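Local atomic coordinates of hyaluronidase (Thermobaculum terrenum, PDB entry 5DIY), a protein that probably acts as a family GH84 hexosaminidase that removes O-linked N-acetylglucosamine, captured here as a mutant with N-acetylglucosamine bound. Residues C[205-210]-C[249-254]; C[200-205]-C[218-223]; C[329-334]-C[442-447]. All blocks are in the same frame, centred on the assembly; numbering follows the deposited sequence.

Interaction 1 of 3, residues C[205-210]-C[249-254]; sequences SHMQEV and THVVGI
Gln208 lies over the imidazole of His250 and Met207 packs on Val251, a mixed polar and apolar contact between a barrel-surrounding helix and the chain just entering a barrel strand. The evidence for a CH-pi contact is that Gln208 CG stands 3.4 Å from the centroid of the His250 ring and 23° off its normal, offset toward the CD2-NE2 side. Beyond CG the glutamine runs extended, which carries its amide past the NE2 rim with the amide and ring planes almost perpendicular, at 88°. On the opposite ring face lies Thr249 CG2, so the imidazole is sandwiched between aliphatic groups. Replacing His250 by an alanine would probably open a gap between those groups and let the Gln208 side chain turn more freely.

Helix 204-214 belongs to the outer layer of a TIM barrel, and 249-254 leads into its last strand, 251-256. Closer to the barrel, Met207 CG and Val251 CG2 are 3.9 Å apart. The methionine chain is bent at both chi2 and chi3 (-50° for chi2), which folds CE back to 3.9 Å from Val251 CG2, the same methyl that CG meets. Leu220, Trp192 and Leu247 also touch this methionine. The backbones themselves are joined through a water that donates to Met207 O at 3.0 Å and to His250 O at 2.8 Å. Thr204 and Gln211, from the same helix, add further contacts to His250.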
loop_
_atom_site.group_PDB
_atom_site.type_symbol
_atom_site.label_atom_id
_atom_site.label_comp_id
_atom_site.label_asym_id
_atom_site.label_seq_id
_atom_site.Cartn_x
_atom_site.Cartn_y
_atom_site.Cartn_z
ATOM N N SER C 205 2.832 22.723 2.098
ATOM C CA SER C 205 4.203 23.211 2.263
ATOM C C SER C 205 5.217 22.370 1.494
ATOM O O SER C 205 6.101 22.913 0.824
ATOM C CB SER C 205 4.586 23.222 3.743
ATOM O OG SER C 205 5.887 23.752 3.928
ATOM N N HIS C 206 5.091 21.047 1.601
ATOM C CA HIS C 206 6.005 20.137 0.919
ATOM C C HIS C 206 5.861 20.241 -0.595
ATOM O O HIS C 206 6.861 20.375 -1.301
ATOM C CB HIS C 206 5.786 18.685 1.372
ATOM C CG HIS C 206 6.778 17.725 0.799
ATOM N ND1 HIS C 206 8.122 17.803 1.083
ATOM C CD2 HIS C 206 6.632 16.674 -0.043
ATOM C CE1 HIS C 206 8.763 16.842 0.442
ATOM N NE2 HIS C 206 7.882 16.142 -0.246
ATOM N N MET C 207 4.626 20.194 -1.089
ATOM C CA MET C 207 4.386 20.249 -2.541
ATOM C C MET C 207 4.663 21.633 -3.148
ATOM O O MET C 207 4.956 21.723 -4.339
ATOM C CB MET C 207 2.985 19.742 -2.892
ATOM C CG MET C 207 2.719 18.299 -2.464
ATOM S SD MET C 207 3.970 17.086 -2.953
ATOM C CE MET C 207 3.877 17.248 -4.738
ATOM N N GLN C 208 4.569 22.686 -2.331
ATOM C CA GLN C 208 5.052 24.032 -2.697
ATOM C C GLN C 208 6.531 24.018 -3.047
ATOM O O GLN C 208 6.935 24.574 -4.068
ATOM C CB GLN C 208 4.851 25.040 -1.553
ATOM C CG GLN C 208 3.503 25.739 -1.526
ATOM C CD GLN C 208 3.372 26.732 -0.376
ATOM O OE1 GLN C 208 4.234 26.811 0.506
ATOM N NE2 GLN C 208 2.286 27.496 -0.381
ATOM N N GLU C 209 7.331 23.387 -2.189
ATOM C CA GLU C 209 8.771 23.276 -2.422
ATOM C C GLU C 209 9.059 22.507 -3.699
ATOM O O GLU C 209 9.849 22.956 -4.524
ATOM C CB GLU C 209 9.474 22.593 -1.253
ATOM C CG GLU C 209 9.505 23.414 0.020
ATOM C CD GLU C 209 10.131 22.646 1.166
ATOM O OE1 GLU C 209 9.434 21.795 1.765
ATOM O OE2 GLU C 209 11.321 22.882 1.459
ATOM N N VAL C 210 8.391 21.365 -3.868
ATOM C CA VAL C 210 8.541 20.549 -5.078
ATOM C C VAL C 210 8.209 21.384 -6.324
ATOM O O VAL C 210 8.954 21.360 -7.308
ATOM C CB VAL C 210 7.656 19.276 -5.059
ATOM C CG1 VAL C 210 7.751 18.523 -6.390
ATOM C CG2 VAL C 210 8.061 18.337 -3.925
ATOM N N THR C 249 -4.181 23.136 -4.873
ATOM C CA THR C 249 -3.511 24.400 -5.218
ATOM C C THR C 249 -2.105 24.209 -5.816
ATOM O O THR C 249 -1.712 24.967 -6.697
ATOM C CB THR C 249 -3.450 25.332 -3.982
ATOM O OG1 THR C 249 -4.785 25.607 -3.540
ATOM C CG2 THR C 249 -2.745 26.656 -4.286
ATOM N N HIS C 250 -1.367 23.197 -5.360
ATOM C CA HIS C 250 0.022 22.971 -5.803
ATOM C C HIS C 250 0.251 21.693 -6.606
ATOM O O HIS C 250 1.381 21.425 -7.018
ATOM C CB HIS C 250 0.948 22.999 -4.582
ATOM C CG HIS C 250 0.762 24.217 -3.739
ATOM N ND1 HIS C 250 -0.007 24.218 -2.596
ATOM C CD2 HIS C 250 1.179 25.493 -3.912
ATOM C CE1 HIS C 250 -0.028 25.435 -2.082
ATOM N NE2 HIS C 250 0.684 26.227 -2.862
ATOM N N VAL C 251 -0.813 20.929 -6.855
ATOM C CA VAL C 251 -0.712 19.631 -7.511
ATOM C C VAL C 251 -1.732 19.572 -8.651
ATOM O O VAL C 251 -2.903 19.888 -8.458
ATOM C CB VAL C 251 -0.934 18.500 -6.478
ATOM C CG1 VAL C 251 -1.076 17.142 -7.148
ATOM C CG2 VAL C 251 0.212 18.476 -5.467
ATOM N N VAL C 252 -1.271 19.180 -9.835
ATOM C CA VAL C 252 -2.131 19.057 -11.030
ATOM C C VAL C 252 -3.043 17.818 -10.975
ATOM O O VAL C 252 -4.131 17.813 -11.557
ATOM C CB VAL C 252 -1.287 19.077 -12.343
ATOM C CG1 VAL C 252 -0.469 17.804 -12.509
ATOM C CG2 VAL C 252 -2.168 19.300 -13.567
ATOM N N GLY C 253 -2.597 16.772 -10.289
ATOM C CA GLY C 253 -3.409 15.576 -10.099
ATOM C C GLY C 253 -2.728 14.541 -9.228
ATOM O O GLY C 253 -1.563 14.701 -8.852
ATOM N N ILE C 254 -3.469 13.483 -8.897
ATOM C CA ILE C 254 -2.958 12.399 -8.067
ATOM C C ILE C 254 -3.341 11.074 -8.695
ATOM O O ILE C 254 -4.512 10.850 -8.997
ATOM C CB ILE C 254 -3.502 12.447 -6.611
ATOM C CG1 ILE C 254 -3.375 13.865 -6.026
ATOM C CG2 ILE C 254 -2.781 11.409 -5.750
ATOM C CD1 ILE C 254 -3.806 14.022 -4.580
HETATM O O HOH W 1 3.920 20.313 -6.727
#

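Interaction 2 of 3, residues C[200-205]-C[218-223]; sequences HEITTS and ATLWDN. With NAG (2-acetamido-2-deoxy-beta-D-glucopyranose), chain E.
Ile202 meets Leu220 with CG2 and CD1, and Asp222 with CD1 alone. Ile202 CD1 is 3.8 Å from Leu220 CD2, the side chains pointing at each other tip to tip, while Ile202 CG2 lies 4.1 Å from Leu220 CD1. Ile202 CD1 also meets the Asp222 carboxylate, 3.7 Å from Asp222 OD1 and 3.8 Å from Asp222 OD2, nearly equidistant from both oxygens. Ile202 CG1 sits opposite the carbonyl carbon (chi1 -53°), which directs the ethyl arm to both partners. No hydrogen bond crosses between the segments; the polar needs of Asp222 are met by Tyr240, which bonds to OD2, and by Arg243, which forms a salt bridge with OD1.

The contact lies within a beta-alpha-beta crossover of the TIM barrel: strand 189-192, helix 204-214, strand 218-222. Ile202 precedes the helix, whose N-cap is Thr203, with OG1 accepting from His206 N. Backbone bonds to His242 and Asp244 fix the extended stretch around Ile202, and Met207 touches both Ile202 and Leu220.

Trp221, between the two strand residues in contact, has its CB directed away from 200-205. Its CG is trans to the backbone N (chi1 -180°), and one indole face receives the acetamido methyl of the bound N-acetylglucosamine, C8 standing 3.4 Å above the centre of the Trp221 ring. Phe191, edge-to-face, and Phe117 flank this indole. Asn223, the next residue but one, is also part of the sugar-binding site, and Gly12, Lys43, Asp119 and Asp228 hydrogen-bond to the sugar.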
loop_
_atom_site.group_PDB
_atom_site.type_symbol
_atom_site.label_atom_id
_atom_site.label_comp_id
_atom_site.label_asym_id
_atom_site.label_seq_id
_atom_site.Cartn_x
_atom_site.Cartn_y
_atom_site.Cartn_z
ATOM N N HIS C 200 3.734 9.154 4.706
ATOM C CA HIS C 200 2.823 9.248 5.850
ATOM C C HIS C 200 1.833 10.372 5.654
ATOM O O HIS C 200 0.626 10.181 5.810
ATOM C CB HIS C 200 3.574 9.466 7.166
ATOM C CG HIS C 200 2.665 9.597 8.353
ATOM N ND1 HIS C 200 2.820 10.578 9.309
ATOM C CD2 HIS C 200 1.563 8.894 8.710
ATOM C CE1 HIS C 200 1.866 10.457 10.217
ATOM N NE2 HIS C 200 1.090 9.445 9.875
ATOM N N GLU C 201 2.359 11.542 5.314
ATOM C CA GLU C 201 1.549 12.727 5.073
ATOM C C GLU C 201 2.090 13.473 3.857
ATOM O O GLU C 201 3.286 13.433 3.579
ATOM C CB GLU C 201 1.562 13.644 6.301
ATOM C CG GLU C 201 2.962 13.940 6.827
ATOM C CD GLU C 201 2.991 15.009 7.901
ATOM O OE1 GLU C 201 1.971 15.189 8.611
ATOM O OE2 GLU C 201 4.048 15.662 8.032
ATOM N N ILE C 202 1.197 14.137 3.136
ATOM C CA ILE C 202 1.591 15.016 2.032
ATOM C C ILE C 202 0.994 16.391 2.327
ATOM O O ILE C 202 -0.228 16.549 2.341
ATOM C CB ILE C 202 1.161 14.474 0.651
ATOM C CG1 ILE C 202 1.659 13.030 0.470
ATOM C CG2 ILE C 202 1.730 15.342 -0.474
ATOM C CD1 ILE C 202 1.362 12.426 -0.885
ATOM N N THR C 203 1.874 17.365 2.577
ATOM C CA THR C 203 1.472 18.723 2.958
ATOM C C THR C 203 1.590 19.713 1.794
ATOM O O THR C 203 2.368 19.496 0.862
ATOM C CB THR C 203 2.334 19.242 4.121
ATOM O OG1 THR C 203 3.701 19.319 3.699
ATOM C CG2 THR C 203 2.221 18.316 5.333
ATOM N N THR C 204 0.830 20.808 1.878
ATOM C CA THR C 204 0.898 21.893 0.892
ATOM C C THR C 204 2.290 22.513 0.898
ATOM O O THR C 204 2.862 22.779 -0.163
ATOM C CB THR C 204 -0.130 23.012 1.166
ATOM O OG1 THR C 204 0.093 23.563 2.469
ATOM C CG2 THR C 204 -1.555 22.487 1.078
ATOM N N SER C 205 2.832 22.723 2.098
ATOM C CA SER C 205 4.203 23.211 2.263
ATOM C C SER C 205 5.217 22.370 1.494
ATOM O O SER C 205 6.101 22.913 0.824
ATOM C CB SER C 205 4.586 23.222 3.743
ATOM O OG SER C 205 5.887 23.752 3.928
ATOM N N ALA C 218 3.557 19.595 -9.542
ATOM C CA ALA C 218 3.856 18.166 -9.684
ATOM C C ALA C 218 2.566 17.365 -9.794
ATOM O O ALA C 218 1.500 17.852 -9.438
ATOM C CB ALA C 218 4.665 17.678 -8.496
ATOM N N THR C 219 2.679 16.150 -10.321
ATOM C CA THR C 219 1.605 15.164 -10.281
ATOM C C THR C 219 2.006 14.167 -9.206
ATOM O O THR C 219 3.151 13.740 -9.164
ATOM C CB THR C 219 1.447 14.440 -11.633
ATOM O OG1 THR C 219 1.346 15.408 -12.683
ATOM C CG2 THR C 219 0.196 13.556 -11.641
ATOM N N LEU C 220 1.083 13.820 -8.320
ATOM C CA LEU C 220 1.400 12.892 -7.241
ATOM C C LEU C 220 1.216 11.447 -7.685
ATOM O O LEU C 220 0.142 11.066 -8.157
ATOM C CB LEU C 220 0.557 13.161 -5.995
ATOM C CG LEU C 220 1.040 14.273 -5.061
ATOM C CD1 LEU C 220 -0.083 14.619 -4.092
ATOM C CD2 LEU C 220 2.306 13.871 -4.307
ATOM N N TRP C 221 2.288 10.671 -7.556
ATOM C CA TRP C 221 2.249 9.214 -7.602
ATOM C C TRP C 221 2.123 8.836 -6.137
ATOM O O TRP C 221 3.115 8.800 -5.423
ATOM C CB TRP C 221 3.556 8.673 -8.204
ATOM C CG TRP C 221 3.683 7.172 -8.335
ATOM C CD1 TRP C 221 3.237 6.211 -7.464
ATOM C CD2 TRP C 221 4.336 6.469 -9.398
ATOM N NE1 TRP C 221 3.560 4.967 -7.931
ATOM C CE2 TRP C 221 4.236 5.091 -9.112
ATOM C CE3 TRP C 221 4.989 6.871 -10.569
ATOM C CZ2 TRP C 221 4.762 4.109 -9.953
ATOM C CZ3 TRP C 221 5.518 5.897 -11.404
ATOM C CH2 TRP C 221 5.399 4.529 -11.093
ATOM N N ASP C 222 0.908 8.566 -5.678
ATOM C CA ASP C 222 0.689 8.321 -4.261
ATOM C C ASP C 222 0.683 6.815 -4.012
ATOM O O ASP C 222 -0.205 6.103 -4.492
ATOM C CB ASP C 222 -0.612 8.978 -3.792
ATOM C CG ASP C 222 -0.585 9.349 -2.317
ATOM O OD1 ASP C 222 0.348 8.939 -1.594
ATOM O OD2 ASP C 222 -1.498 10.076 -1.870
ATOM N N ASN C 223 1.678 6.337 -3.268
ATOM C CA ASN C 223 1.867 4.908 -3.028
ATOM C C ASN C 223 1.031 4.422 -1.853
ATOM O O ASN C 223 1.556 4.029 -0.807
ATOM C CB ASN C 223 3.353 4.584 -2.802
ATOM C CG ASN C 223 4.163 4.596 -4.080
ATOM O OD1 ASN C 223 5.147 5.319 -4.194
ATOM N ND2 ASN C 223 3.789 3.764 -5.025
HETATM C C1 NAG E . 8.625 2.259 -5.732
HETATM C C2 NAG E . 8.085 2.144 -7.172
HETATM C C3 NAG E . 6.689 1.521 -7.273
HETATM C C4 NAG E . 6.418 0.626 -6.075
HETATM C C5 NAG E . 6.444 1.481 -4.819
HETATM C C6 NAG E . 6.191 0.672 -3.537
HETATM C C7 NAG E . 7.520 4.533 -7.486
HETATM C C8 NAG E . 7.727 5.723 -8.379
HETATM N N2 NAG E . 8.150 3.422 -7.871
HETATM O O3 NAG E . 6.602 0.773 -8.491
HETATM O O4 NAG E . 5.124 0.033 -6.185
HETATM O O5 NAG E . 7.640 2.257 -4.692
HETATM O O6 NAG E . 7.084 -0.438 -3.417
HETATM O O7 NAG E . 6.828 4.597 -6.477
#

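Interaction 3 of 3, residues C[329-334]-C[442-447]; sequences KKVQED and RNFLQQ
Val331 and Gln332 carry the 329-334 side of the contact, facing Phe444 and Gln447. One residue earlier, Lys330 turns to its own helix, where NZ makes a salt bridge of 2.6 Å to Asp334 OD2, one turn on, using the syn lone pair of that oxygen; Thr346 is a second partner of the ammonium group. Val331 follows with a loose apolar approach, its CG1 4.4 Å from Phe444 CZ. Gln332 comes closer: its NE2 lies at the ring edge, near the ring plane, 3.5 Å from Phe444 CD1. The two side chains run antiparallel alongside one another, with amide and ring planes only 24° apart, and NE2 also lies 3.6 Å from Gln447 CG. Phe444 CG is trans to the backbone N (chi1 178°), which swings the ring into the space between the helices. Asp334 closes the segment, with Arg339 paired to its other oxygen, OD1.

The segment axes keep 11.9 Å apart and run nearly parallel, at 20°. Phe328 stacks on Phe444, and Leu347 and Leu386 bring helices 340-362 and 373-398 onto the same ring, an arrangement characteristic of an all-helical bundle.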
loop_
_atom_site.group_PDB
_atom_site.type_symbol
_atom_site.label_atom_id
_atom_site.label_comp_id
_atom_site.label_asym_id
_atom_site.label_seq_id
_atom_site.Cartn_x
_atom_site.Cartn_y
_atom_site.Cartn_z
ATOM N N LYS C 329 -2.661 -3.329 27.529
ATOM C CA LYS C 329 -2.088 -2.514 28.601
ATOM C C LYS C 329 -3.110 -2.287 29.736
ATOM O O LYS C 329 -2.777 -2.404 30.924
ATOM C CB LYS C 329 -1.588 -1.180 28.040
ATOM C CG LYS C 329 -0.988 -0.222 29.062
ATOM C CD LYS C 329 -0.697 1.138 28.436
ATOM C CE LYS C 329 -0.624 2.238 29.489
ATOM N NZ LYS C 329 0.525 2.059 30.417
ATOM N N LYS C 330 -4.349 -1.991 29.367
ATOM C CA LYS C 330 -5.427 -1.803 30.344
ATOM C C LYS C 330 -5.704 -3.093 31.128
ATOM O O LYS C 330 -5.806 -3.064 32.361
ATOM C CB LYS C 330 -6.693 -1.303 29.644
ATOM C CG LYS C 330 -7.855 -0.990 30.570
ATOM C CD LYS C 330 -8.853 -2.136 30.660
ATOM C CE LYS C 330 -9.984 -1.802 31.620
ATOM N NZ LYS C 330 -10.763 -3.025 31.940
ATOM N N VAL C 331 -5.815 -4.210 30.406
ATOM C CA VAL C 331 -6.042 -5.533 31.014
ATOM C C VAL C 331 -4.914 -5.906 31.976
ATOM O O VAL C 331 -5.179 -6.398 33.078
ATOM C CB VAL C 331 -6.202 -6.650 29.937
ATOM C CG1 VAL C 331 -6.148 -8.050 30.559
ATOM C CG2 VAL C 331 -7.503 -6.476 29.163
ATOM N N GLN C 332 -3.668 -5.681 31.563
ATOM C CA GLN C 332 -2.524 -5.986 32.426
ATOM C C GLN C 332 -2.512 -5.110 33.689
ATOM O O GLN C 332 -2.196 -5.601 34.782
ATOM C CB GLN C 332 -1.198 -5.874 31.665
ATOM C CG GLN C 332 -0.966 -7.022 30.688
ATOM C CD GLN C 332 0.261 -6.831 29.800
ATOM O OE1 GLN C 332 0.960 -5.817 29.879
ATOM N NE2 GLN C 332 0.529 -7.811 28.947
ATOM N N GLU C 333 -2.876 -3.834 33.557
ATOM C CA GLU C 333 -2.990 -2.972 34.744
ATOM C C GLU C 333 -4.084 -3.466 35.698
ATOM O O GLU C 333 -3.873 -3.499 36.908
ATOM C CB GLU C 333 -3.203 -1.493 34.389
ATOM C CG GLU C 333 -3.194 -0.615 35.641
ATOM C CD GLU C 333 -2.974 0.857 35.374
ATOM O OE1 GLU C 333 -3.614 1.400 34.448
ATOM O OE2 GLU C 333 -2.166 1.472 36.116
ATOM N N ASP C 334 -5.231 -3.868 35.154
ATOM C CA ASP C 334 -6.297 -4.485 35.958
ATOM C C ASP C 334 -5.771 -5.664 36.782
ATOM O O ASP C 334 -5.991 -5.728 37.991
ATOM C CB ASP C 334 -7.453 -4.973 35.069
ATOM C CG ASP C 334 -8.384 -3.862 34.636
ATOM O OD1 ASP C 334 -8.364 -2.761 35.227
ATOM O OD2 ASP C 334 -9.156 -4.105 33.694
ATOM N N ARG C 442 0.570 -11.206 19.721
ATOM C CA ARG C 442 1.797 -11.970 19.984
ATOM C C ARG C 442 2.446 -11.580 21.307
ATOM O O ARG C 442 2.657 -12.442 22.175
ATOM C CB ARG C 442 2.808 -11.782 18.852
ATOM C CG ARG C 442 4.026 -12.689 18.928
ATOM C CD ARG C 442 5.117 -12.223 17.975
ATOM N NE ARG C 442 4.671 -12.327 16.590
ATOM C CZ ARG C 442 4.663 -13.443 15.863
ATOM N NH1 ARG C 442 5.097 -14.591 16.365
ATOM N NH2 ARG C 442 4.219 -13.405 14.609
ATOM N N ASN C 443 2.741 -10.286 21.464
ATOM C CA ASN C 443 3.449 -9.796 22.657
ATOM C C ASN C 443 2.626 -10.000 23.931
ATOM O O ASN C 443 3.182 -10.295 24.980
ATOM C CB ASN C 443 3.864 -8.317 22.520
ATOM C CG ASN C 443 4.858 -8.064 21.383
ATOM O OD1 ASN C 443 5.579 -8.956 20.934
ATOM N ND2 ASN C 443 4.895 -6.824 20.914
ATOM N N PHE C 444 1.305 -9.862 23.830
ATOM C CA PHE C 444 0.423 -10.143 24.958
ATOM C C PHE C 444 0.512 -11.612 25.363
ATOM O O PHE C 444 0.685 -11.916 26.535
ATOM C CB PHE C 444 -1.030 -9.760 24.648
ATOM C CG PHE C 444 -1.992 -10.067 25.772
ATOM C CD1 PHE C 444 -1.923 -9.360 26.971
ATOM C CD2 PHE C 444 -2.970 -11.058 25.627
ATOM C CE1 PHE C 444 -2.807 -9.635 28.014
ATOM C CE2 PHE C 444 -3.851 -11.345 26.663
ATOM C CZ PHE C 444 -3.771 -10.633 27.860
ATOM N N LEU C 445 0.419 -12.508 24.385
ATOM C CA LEU C 445 0.511 -13.951 24.635
ATOM C C LEU C 445 1.864 -14.375 25.215
ATOM O O LEU C 445 1.921 -15.204 26.137
ATOM C CB LEU C 445 0.177 -14.742 23.355
ATOM C CG LEU C 445 -1.280 -14.601 22.892
ATOM C CD1 LEU C 445 -1.497 -15.206 21.511
ATOM C CD2 LEU C 445 -2.247 -15.200 23.901
ATOM N N GLN C 446 2.948 -13.796 24.702
ATOM C CA GLN C 446 4.279 -14.056 25.246
ATOM C C GLN C 446 4.364 -13.642 26.721
ATOM O O GLN C 446 5.005 -14.320 27.525
ATOM C CB GLN C 446 5.356 -13.328 24.436
ATOM C CG GLN C 446 6.801 -13.650 24.831
ATOM C CD GLN C 446 7.209 -15.071 24.466
ATOM O OE1 GLN C 446 7.151 -15.463 23.306
ATOM N NE2 GLN C 446 7.617 -15.843 25.449
ATOM N N GLN C 447 3.718 -12.531 27.062
ATOM C CA GLN C 447 3.690 -12.044 28.434
ATOM C C GLN C 447 2.839 -12.942 29.346
ATOM O O GLN C 447 3.156 -13.085 30.529
ATOM C CB GLN C 447 3.231 -10.572 28.480
ATOM C CG GLN C 447 3.372 -9.887 29.842
ATOM C CD GLN C 447 4.745 -10.040 30.478
ATOM O OE1 GLN C 447 4.870 -10.395 31.652
ATOM N NE2 GLN C 447 5.778 -9.782 29.712
#

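How the interactions relate
Interactions 1 and 2 share Ser205, centres 7 Å apart: the first packs helix 204-214 on the approach to strand 251-256, the second packs the loop leading into that helix on strand 218-222. The strands pair in one barrel through probable Leu220 N to Gly253 O and Val252 N to Ala218 O hydrogen bonds. Interaction 2 is buried and mostly apolar, beside the sugar site, though one methyl lies against a carboxylate partnered outside the segments; interaction 1 is buried at Met207-Val251, but Gln208 is exposed and a water bridges the backbones. Interaction 3, centred 44 Å from interaction 1 and 37 Å from interaction 2, joins helices alone, one glutamine amide at the edge of a buried aromatic ring.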